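Local atomic coordinates of 6-aminohexanoate-cyclic-dimer hydrolase (Arthrobacter sp., PDB entry 3A2Q), a protein that hydrolyses the cyclic dimer of 6-aminohexanoic acid, a nylon-6 by-product, to the linear dimer. Residues A[70-75]-A[118-123]; A[79-84]-A[112-117]; A[296-301]-A[374-379]. The protein carries 1 engineered substitution. All blocks are in the same frame, centred on the assembly; numbering follows the deposited sequence.

All three contacts attach to one large mixed sheet. Contact 1 pairs the end of strand 68-72 with that of its neighbour 113-118, and contact 2 starts from the same strand 113-118; their centres are 11 Å apart. Asp73 of contact 1 joins them, with OD2 lying 2.6 Å from Thr84 OG1 and OD1 lying 2.9 Å from Asn83 ND2, both probable hydrogen bonds. Contact 1 holds the probable catalytic Lys72 and reaches bound 6-aminohexanoic acid through Met123; contact 2 lies farther off, the Asn83 side chain about 13 Å from the ligand. Contact 3 sits across the molecule at the far sheet edge, 34 and 41 Å from contacts 1 and 2 between centres.

Contact 1. Residues A[70-75]-A[118-123]; sequences LLKDLT and TNTPEM
Lys72 NZ is gripped by Ser150 OG and Asn169 OD1, while the methylene before it leans on Thr120, CE lying 3.5 Å from Thr120 OG1. The lysine reaches this place fully extended, its CG anti to the backbone N (chi1 -176°), and the two side chains cross at about a right angle. Thr120 OG1 in turn donates to Pro121 O at 2.9 Å, on a lone pair in the carbonyl plane, which fixes the rotation of the threonine beside the lysine. Upstream, Lys72 and Thr118 form a parallel beta bridge. The amide of Thr118 bonds to the Leu71 carbonyl, though the position of Leu71 O is less certain, and Asp73 N returns a longer bond of 3.3 Å to Thr118 O, with an N-H...O angle of 161°. Thr118 OG1 packs 3.2 Å from Lys72 CA and meets Ser154 OG beyond the segments, whereas its CG2 lies 3.9 Å from Leu70 CB. After the strand ends, Asp73 centres an inverse gamma turn that swings Leu74 toward 118-123. There Leu74 CD1 packs 3.7 Å from Met123 CA, next to the pocket where Met123 touches bound 6-aminohexanoic acid. The arrangement is that of the amidase-signature active site, in which Lys72 and Ser150 probably form the charge relay with a serine nucleophile, whose place Ala174 takes here as an engineered residue.

Contact 2. Residues A[79-84]-A[112-117]; sequences QGDINT and FVLLGK
With CG anti to its own carbonyl carbon (chi1 -64°) and the remaining torsions all near 180°, Lys117 stretches straight out of its strand to the backbone of Ile82. In the amidase fold this ties strand 113-118 of the central sheet to the loop 79-84, which runs on toward helix 88-93. The main link is Lys117 NZ donating to Ile82 O at 2.8 Å; the nitrogen stands tilted 25° from the carbonyl plane, and CD and CE follow along the same oxygen. Two further partners occupy the amine: a salt bridge to Asp73 OD1, an oxygen it shares with Asn83 ND2, and a water 2.6 Å from NZ that passes a hydrogen bond on to Asp81 O. A methionine in place of Lys117 would probably leave Asp73 without its cationic mate and Ile82 O without its donor, setting the loop freer to shift. The Asp81 carboxylate is turned elsewhere: Asp81 OD2 lies 6.1 Å from Lys117 NZ, too far for a salt bridge, and is held by Ser78 and Lys52. The same Asp81 OD2 rests 4.2 Å from the Leu114 methyl CD2.

Contact 3. Residues A[296-301]-A[374-379]; sequences NDAYPE and ERWWEA
Pro300 and Trp376 meet by CH-pi contact: the proline CD sits over the indole, 3.9 Å from the centroid of the five-membered ring and 18° off its normal. They join the loop after strand 294-297, an outermost strand of the central sheet in this alpha/beta fold, to the last turn of the long helix 356-378, well away from the substrate pocket. Trp376 lays its ring along the loop because its CG is anti to the backbone N (chi1 -172°). Backbone atoms share the same face, with the carbonyl carbon of Tyr299 3.4 Å from Trp376 NE1, offset toward the rim.

Apolar packing completes the contact. Pro300 CG is 3.5 Å from Trp376 CD2, and farther along the indole Ala298 CB lies 4.2 Å from CZ2. The two indoles stand nearly perpendicular, Trp376 CE3 lying 3.5 Å above the plane of the Trp377 ring, toward its rim. Outside the segments Trp381 stacks on Trp376, and Leu384 of strand 383-387 touches Pro300 and both tryptophans. The proline thus fits against both indoles at once, its CG also lying 3.6 Å from Trp377 CZ3.

Contact 1. Residues A[70-75]-A[118-123]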
loop_
_atom_site.group_PDB
_atom_site.type_symbol
_atom_site.label_atom_id
_atom_site.label_comp_id
_atom_site.label_asym_id
_atom_site.label_seq_id
_atom_site.Cartn_x
_atom_site.Cartn_y
_atom_site.Cartn_z
ATOM N N LEU A 70 2.011 -1.432 -12.720
ATOM C CA LEU A 70 0.601 -1.107 -12.595
ATOM C C LEU A 70 0.366 0.049 -11.627
ATOM O O LEU A 70 1.086 0.214 -10.643
ATOM C CB LEU A 70 -0.172 -2.352 -12.154
ATOM C CG LEU A 70 -0.239 -3.438 -13.231
ATOM C CD1 LEU A 70 -0.656 -4.766 -12.624
ATOM C CD2 LEU A 70 -1.207 -2.996 -14.319
ATOM N N LEU A 71 -0.667 0.830 -11.921
ATOM C CA LEU A 71 -1.024 2.010 -11.148
ATOM C C LEU A 71 -2.411 1.881 -10.526
ATOM O O LEU A 71 -3.354 1.456 -11.186
ATOM C CB LEU A 71 -0.990 3.221 -12.082
ATOM C CG LEU A 71 -1.052 4.646 -11.545
ATOM C CD1 LEU A 71 0.252 4.967 -10.835
ATOM C CD2 LEU A 71 -1.277 5.610 -12.705
ATOM N N LYS A 72 -2.536 2.256 -9.259
ATOM C CA LYS A 72 -3.822 2.196 -8.570
ATOM C C LYS A 72 -4.693 3.311 -9.142
ATOM O O LYS A 72 -4.195 4.403 -9.407
ATOM C CB LYS A 72 -3.626 2.416 -7.067
ATOM C CG LYS A 72 -4.889 2.289 -6.223
ATOM C CD LYS A 72 -4.575 2.554 -4.761
ATOM C CE LYS A 72 -5.762 2.264 -3.854
ATOM N NZ LYS A 72 -5.476 2.614 -2.427
ATOM N N ASP A 73 -5.981 3.043 -9.344
ATOM C CA ASP A 73 -6.865 4.068 -9.886
ATOM C C ASP A 73 -7.388 4.965 -8.772
ATOM O O ASP A 73 -8.599 5.089 -8.558
ATOM C CB ASP A 73 -8.031 3.437 -10.659
ATOM C CG ASP A 73 -8.909 4.479 -11.338
ATOM O OD1 ASP A 73 -8.358 5.477 -11.849
ATOM O OD2 ASP A 73 -10.144 4.300 -11.368
ATOM N N LEU A 74 -6.451 5.590 -8.063
ATOM C CA LEU A 74 -6.765 6.489 -6.961
ATOM C C LEU A 74 -5.581 7.430 -6.725
ATOM O O LEU A 74 -4.416 7.016 -6.817
ATOM C CB LEU A 74 -7.032 5.688 -5.683
ATOM C CG LEU A 74 -7.584 6.460 -4.484
ATOM C CD1 LEU A 74 -9.022 6.899 -4.761
ATOM C CD2 LEU A 74 -7.542 5.572 -3.251
ATOM N N THR A 75 -5.890 8.691 -6.432
ATOM C CA THR A 75 -4.882 9.713 -6.147
ATOM C C THR A 75 -4.050 10.141 -7.356
ATOM O O THR A 75 -4.259 11.226 -7.903
ATOM C CB THR A 75 -3.926 9.246 -5.017
ATOM O OG1 THR A 75 -4.700 8.783 -3.903
ATOM C CG2 THR A 75 -3.033 10.403 -4.550
ATOM N N THR A 118 -5.165 -0.607 -11.398
ATOM C CA THR A 118 -5.684 -1.644 -10.511
ATOM C C THR A 118 -6.885 -1.229 -9.673
ATOM O O THR A 118 -7.067 -0.054 -9.349
ATOM C CB THR A 118 -4.590 -2.134 -9.569
ATOM O OG1 THR A 118 -3.997 -1.005 -8.915
ATOM C CG2 THR A 118 -3.533 -2.896 -10.348
ATOM N N ASN A 119 -7.682 -2.222 -9.293
ATOM C CA ASN A 119 -8.894 -2.003 -8.517
ATOM C C ASN A 119 -8.667 -1.542 -7.078
ATOM O O ASN A 119 -7.633 -1.825 -6.473
ATOM C CB ASN A 119 -9.746 -3.278 -8.546
ATOM C CG ASN A 119 -11.182 -3.032 -8.128
ATOM O OD1 ASN A 119 -11.711 -1.929 -8.291
ATOM N ND2 ASN A 119 -11.831 -4.067 -7.607
ATOM N N THR A 120 -9.656 -0.830 -6.546
ATOM C CA THR A 120 -9.628 -0.288 -5.190
ATOM C C THR A 120 -11.052 -0.089 -4.675
ATOM O O THR A 120 -11.992 0.035 -5.465
ATOM C CB THR A 120 -8.945 1.107 -5.170
ATOM O OG1 THR A 120 -9.173 1.744 -3.905
ATOM C CG2 THR A 120 -9.533 1.995 -6.269
ATOM N N PRO A 121 -11.239 -0.086 -3.346
ATOM C CA PRO A 121 -12.606 0.133 -2.868
ATOM C C PRO A 121 -12.869 1.608 -3.182
ATOM O O PRO A 121 -11.922 2.362 -3.417
ATOM C CB PRO A 121 -12.509 -0.151 -1.367
ATOM C CG PRO A 121 -11.055 0.113 -1.052
ATOM C CD PRO A 121 -10.345 -0.466 -2.239
ATOM N N GLU A 122 -14.129 2.023 -3.206
ATOM C CA GLU A 122 -14.449 3.410 -3.532
ATOM C C GLU A 122 -13.672 4.458 -2.733
ATOM O O GLU A 122 -13.781 4.530 -1.508
ATOM C CB GLU A 122 -15.943 3.668 -3.360
ATOM C CG GLU A 122 -16.334 5.084 -3.737
ATOM C CD GLU A 122 -17.822 5.317 -3.676
ATOM O OE1 GLU A 122 -18.383 5.303 -2.560
ATOM O OE2 GLU A 122 -18.427 5.510 -4.751
ATOM N N MET A 123 -12.908 5.280 -3.446
ATOM C CA MET A 123 -12.103 6.334 -2.834
ATOM C C MET A 123 -11.166 5.775 -1.762
ATOM O O MET A 123 -10.715 6.505 -0.876
ATOM C CB MET A 123 -13.015 7.422 -2.242
ATOM C CG MET A 123 -13.879 8.131 -3.297
ATOM S SD MET A 123 -14.859 9.517 -2.678
ATOM C CE MET A 123 -16.328 8.651 -2.039
#

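Contact 2. Residues A[79-84]-A[112-117]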
loop_
_atom_site.group_PDB
_atom_site.type_symbol
_atom_site.label_atom_id
_atom_site.label_comp_id
_atom_site.label_asym_id
_atom_site.label_seq_id
_atom_site.Cartn_x
_atom_site.Cartn_y
_atom_site.Cartn_z
ATOM N N GLN A 79 -2.321 10.732 -17.819
ATOM C CA GLN A 79 -2.903 11.568 -18.870
ATOM C C GLN A 79 -3.725 10.828 -19.921
ATOM O O GLN A 79 -3.273 9.843 -20.499
ATOM C CB GLN A 79 -1.792 12.365 -19.556
ATOM C CG GLN A 79 -2.273 13.358 -20.595
ATOM C CD GLN A 79 -1.144 14.213 -21.133
ATOM O OE1 GLN A 79 -0.173 13.699 -21.692
ATOM N NE2 GLN A 79 -1.263 15.526 -20.964
ATOM N N GLY A 80 -4.939 11.321 -20.150
ATOM C CA GLY A 80 -5.820 10.730 -21.140
ATOM C C GLY A 80 -6.473 9.406 -20.788
ATOM O O GLY A 80 -7.211 8.849 -21.601
ATOM N N ASP A 81 -6.224 8.897 -19.585
ATOM C CA ASP A 81 -6.804 7.620 -19.188
ATOM C C ASP A 81 -7.981 7.729 -18.224
ATOM O O ASP A 81 -8.111 8.701 -17.481
ATOM C CB ASP A 81 -5.728 6.723 -18.581
ATOM C CG ASP A 81 -4.557 6.511 -19.516
ATOM O OD1 ASP A 81 -4.796 6.263 -20.715
ATOM O OD2 ASP A 81 -3.398 6.586 -19.055
ATOM N N ILE A 82 -8.837 6.713 -18.256
ATOM C CA ILE A 82 -10.010 6.650 -17.398
ATOM C C ILE A 82 -9.609 6.762 -15.926
ATOM O O ILE A 82 -8.632 6.151 -15.497
ATOM C CB ILE A 82 -10.767 5.318 -17.608
ATOM C CG1 ILE A 82 -11.347 5.267 -19.025
ATOM C CG2 ILE A 82 -11.882 5.177 -16.582
ATOM C CD1 ILE A 82 -12.429 6.294 -19.273
ATOM N N ASN A 83 -10.369 7.541 -15.163
ATOM C CA ASN A 83 -10.106 7.730 -13.738
ATOM C C ASN A 83 -11.433 7.646 -12.991
ATOM O O ASN A 83 -12.234 8.578 -13.041
ATOM C CB ASN A 83 -9.467 9.100 -13.501
ATOM C CG ASN A 83 -9.121 9.341 -12.045
ATOM O OD1 ASN A 83 -9.234 10.462 -11.548
ATOM N ND2 ASN A 83 -8.688 8.290 -11.354
ATOM N N THR A 84 -11.661 6.541 -12.288
ATOM C CA THR A 84 -12.919 6.356 -11.568
ATOM C C THR A 84 -12.833 6.460 -10.050
ATOM O O THR A 84 -13.789 6.896 -9.400
ATOM C CB THR A 84 -13.544 4.981 -11.894
ATOM O OG1 THR A 84 -12.723 3.943 -11.341
ATOM C CG2 THR A 84 -13.652 4.781 -13.403
ATOM N N PHE A 112 10.023 2.398 -17.162
ATOM C CA PHE A 112 8.859 1.556 -16.892
ATOM C C PHE A 112 7.747 1.886 -17.885
ATOM O O PHE A 112 7.666 3.013 -18.372
ATOM C CB PHE A 112 8.347 1.804 -15.464
ATOM C CG PHE A 112 9.207 1.194 -14.384
ATOM C CD1 PHE A 112 9.180 -0.177 -14.147
ATOM C CD2 PHE A 112 10.034 1.989 -13.599
ATOM C CE1 PHE A 112 9.966 -0.747 -13.141
ATOM C CE2 PHE A 112 10.824 1.429 -12.589
ATOM C CZ PHE A 112 10.789 0.061 -12.362
ATOM N N VAL A 113 6.897 0.911 -18.195
ATOM C CA VAL A 113 5.786 1.151 -19.114
ATOM C C VAL A 113 4.463 0.944 -18.373
ATOM O O VAL A 113 4.269 -0.071 -17.708
ATOM C CB VAL A 113 5.855 0.218 -20.372
ATOM C CG1 VAL A 113 7.240 0.311 -21.009
ATOM C CG2 VAL A 113 5.537 -1.220 -20.004
ATOM N N LEU A 114 3.567 1.924 -18.468
ATOM C CA LEU A 114 2.276 1.846 -17.793
ATOM C C LEU A 114 1.377 0.809 -18.454
ATOM O O LEU A 114 0.822 1.048 -19.527
ATOM C CB LEU A 114 1.590 3.214 -17.800
ATOM C CG LEU A 114 0.260 3.287 -17.053
ATOM C CD1 LEU A 114 0.438 2.721 -15.649
ATOM C CD2 LEU A 114 -0.226 4.730 -16.997
ATOM N N LEU A 115 1.230 -0.338 -17.794
ATOM C CA LEU A 115 0.426 -1.442 -18.309
ATOM C C LEU A 115 -1.071 -1.308 -18.055
ATOM O O LEU A 115 -1.880 -1.837 -18.815
ATOM C CB LEU A 115 0.922 -2.764 -17.711
ATOM C CG LEU A 115 0.328 -4.052 -18.283
ATOM C CD1 LEU A 115 0.701 -4.167 -19.761
ATOM C CD2 LEU A 115 0.861 -5.252 -17.506
ATOM N N GLY A 116 -1.442 -0.612 -16.986
ATOM C CA GLY A 116 -2.850 -0.447 -16.675
ATOM C C GLY A 116 -3.098 -0.003 -15.246
ATOM O O GLY A 116 -2.155 0.266 -14.502
ATOM N N LYS A 117 -4.369 0.080 -14.866
ATOM C CA LYS A 117 -4.743 0.497 -13.520
ATOM C C LYS A 117 -5.367 -0.641 -12.713
ATOM O O LYS A 117 -6.028 -1.519 -13.269
ATOM C CB LYS A 117 -5.719 1.668 -13.579
ATOM C CG LYS A 117 -5.148 2.936 -14.185
ATOM C CD LYS A 117 -6.125 4.070 -13.974
ATOM C CE LYS A 117 -5.531 5.420 -14.304
ATOM N NZ LYS A 117 -6.448 6.488 -13.813
HETATM O O HOH W 1 -5.936 8.576 -15.226
#

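Contact 3. Residues A[296-301]-A[374-379]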
loop_
_atom_site.group_PDB
_atom_site.type_symbol
_atom_site.label_atom_id
_atom_site.label_comp_id
_atom_site.label_asym_id
_atom_site.label_seq_id
_atom_site.Cartn_x
_atom_site.Cartn_y
_atom_site.Cartn_z
ATOM N N ASN A 296 14.591 -8.088 21.594
ATOM C CA ASN A 296 13.913 -8.131 22.884
ATOM C C ASN A 296 12.408 -7.952 22.735
ATOM O O ASN A 296 11.942 -7.383 21.752
ATOM C CB ASN A 296 14.433 -6.997 23.771
ATOM C CG ASN A 296 15.929 -7.048 23.966
ATOM O OD1 ASN A 296 16.435 -7.860 24.733
ATOM N ND2 ASN A 296 16.650 -6.180 23.259
ATOM N N ASP A 297 11.650 -8.437 23.713
ATOM C CA ASP A 297 10.207 -8.257 23.677
ATOM C C ASP A 297 9.961 -6.851 24.216
ATOM O O ASP A 297 10.028 -6.607 25.424
ATOM C CB ASP A 297 9.490 -9.294 24.545
ATOM C CG ASP A 297 9.478 -10.672 23.914
ATOM O OD1 ASP A 297 9.873 -10.787 22.738
ATOM O OD2 ASP A 297 9.067 -11.639 24.588
ATOM N N ALA A 298 9.703 -5.920 23.306
ATOM C CA ALA A 298 9.471 -4.539 23.686
ATOM C C ALA A 298 8.747 -3.819 22.564
ATOM O O ALA A 298 8.815 -4.226 21.407
ATOM C CB ALA A 298 10.795 -3.851 23.975
ATOM N N TYR A 299 8.067 -2.738 22.911
ATOM C CA TYR A 299 7.320 -1.982 21.925
ATOM C C TYR A 299 6.947 -0.616 22.483
ATOM O O TYR A 299 6.943 -0.410 23.696
ATOM C CB TYR A 299 6.058 -2.762 21.557
ATOM C CG TYR A 299 5.117 -2.971 22.725
ATOM C CD1 TYR A 299 4.102 -2.055 23.005
ATOM C CD2 TYR A 299 5.239 -4.092 23.549
ATOM C CE1 TYR A 299 3.226 -2.252 24.071
ATOM C CE2 TYR A 299 4.371 -4.297 24.617
ATOM C CZ TYR A 299 3.367 -3.377 24.871
ATOM O OH TYR A 299 2.498 -3.594 25.917
ATOM N N PRO A 300 6.643 0.344 21.597
ATOM C CA PRO A 300 6.266 1.693 22.042
ATOM C C PRO A 300 4.992 1.606 22.874
ATOM O O PRO A 300 3.987 1.071 22.410
ATOM C CB PRO A 300 6.045 2.450 20.726
ATOM C CG PRO A 300 6.885 1.691 19.725
ATOM C CD PRO A 300 6.684 0.252 20.126
ATOM N N GLU A 301 5.015 2.129 24.095
ATOM C CA GLU A 301 3.820 2.041 24.928
ATOM C C GLU A 301 2.637 2.740 24.290
ATOM O O GLU A 301 1.488 2.425 24.598
ATOM C CB GLU A 301 4.071 2.606 26.330
ATOM C CG GLU A 301 4.486 4.054 26.396
ATOM C CD GLU A 301 4.618 4.536 27.831
ATOM O OE1 GLU A 301 5.289 3.844 28.632
ATOM O OE2 GLU A 301 4.053 5.601 28.158
ATOM N N GLU A 374 7.062 7.988 18.236
ATOM C CA GLU A 374 8.465 8.208 17.871
ATOM C C GLU A 374 9.450 8.248 19.034
ATOM O O GLU A 374 10.626 7.944 18.858
ATOM C CB GLU A 374 8.608 9.496 17.061
ATOM C CG GLU A 374 7.931 9.463 15.708
ATOM C CD GLU A 374 8.428 10.572 14.800
ATOM O OE1 GLU A 374 9.521 10.412 14.214
ATOM O OE2 GLU A 374 7.736 11.609 14.688
ATOM N N ARG A 375 8.978 8.622 20.217
ATOM C CA ARG A 375 9.847 8.688 21.385
ATOM C C ARG A 375 10.494 7.351 21.737
ATOM O O ARG A 375 11.513 7.322 22.422
ATOM C CB ARG A 375 9.079 9.224 22.593
ATOM C CG ARG A 375 9.099 10.743 22.702
ATOM C CD ARG A 375 8.539 11.206 24.038
ATOM N NE ARG A 375 7.139 11.611 23.956
ATOM C CZ ARG A 375 6.720 12.727 23.366
ATOM N NH1 ARG A 375 7.592 13.555 22.805
ATOM N NH2 ARG A 375 5.428 13.019 23.342
ATOM N N TRP A 376 9.907 6.251 21.271
ATOM C CA TRP A 376 10.450 4.915 21.534
ATOM C C TRP A 376 11.777 4.753 20.793
ATOM O O TRP A 376 12.728 4.165 21.319
ATOM C CB TRP A 376 9.465 3.837 21.061
ATOM C CG TRP A 376 9.834 2.427 21.452
ATOM C CD1 TRP A 376 9.829 1.894 22.713
ATOM C CD2 TRP A 376 10.218 1.365 20.570
ATOM N NE1 TRP A 376 10.179 0.564 22.668
ATOM C CE2 TRP A 376 10.424 0.214 21.366
ATOM C CE3 TRP A 376 10.406 1.273 19.185
ATOM C CZ2 TRP A 376 10.810 -1.014 20.821
ATOM C CZ3 TRP A 376 10.788 0.051 18.642
ATOM C CH2 TRP A 376 10.986 -1.077 19.461
ATOM N N TRP A 377 11.836 5.280 19.571
ATOM C CA TRP A 377 13.046 5.204 18.756
ATOM C C TRP A 377 14.065 6.198 19.309
ATOM O O TRP A 377 15.269 5.951 19.299
ATOM C CB TRP A 377 12.720 5.530 17.297
ATOM C CG TRP A 377 12.148 4.357 16.540
ATOM C CD1 TRP A 377 12.828 3.510 15.714
ATOM C CD2 TRP A 377 10.792 3.880 16.576
ATOM N NE1 TRP A 377 11.983 2.533 15.233
ATOM C CE2 TRP A 377 10.728 2.738 15.747
ATOM C CE3 TRP A 377 9.626 4.309 17.231
ATOM C CZ2 TRP A 377 9.545 2.014 15.554
ATOM C CZ3 TRP A 377 8.447 3.590 17.042
ATOM C CH2 TRP A 377 8.417 2.454 16.209
ATOM N N GLU A 378 13.554 7.327 19.787
ATOM C CA GLU A 378 14.370 8.379 20.380
ATOM C C GLU A 378 15.147 7.804 21.565
ATOM O O GLU A 378 16.312 8.140 21.786
ATOM C CB GLU A 378 13.459 9.505 20.880
ATOM C CG GLU A 378 14.178 10.674 21.524
ATOM C CD GLU A 378 14.649 11.682 20.502
ATOM O OE1 GLU A 378 15.313 11.266 19.529
ATOM O OE2 GLU A 378 14.354 12.885 20.676
ATOM N N ALA A 379 14.483 6.933 22.320
ATOM C CA ALA A 379 15.073 6.312 23.502
ATOM C C ALA A 379 16.144 5.264 23.207
ATOM O O ALA A 379 16.696 4.666 24.133
ATOM C CB ALA A 379 13.977 5.705 24.364
#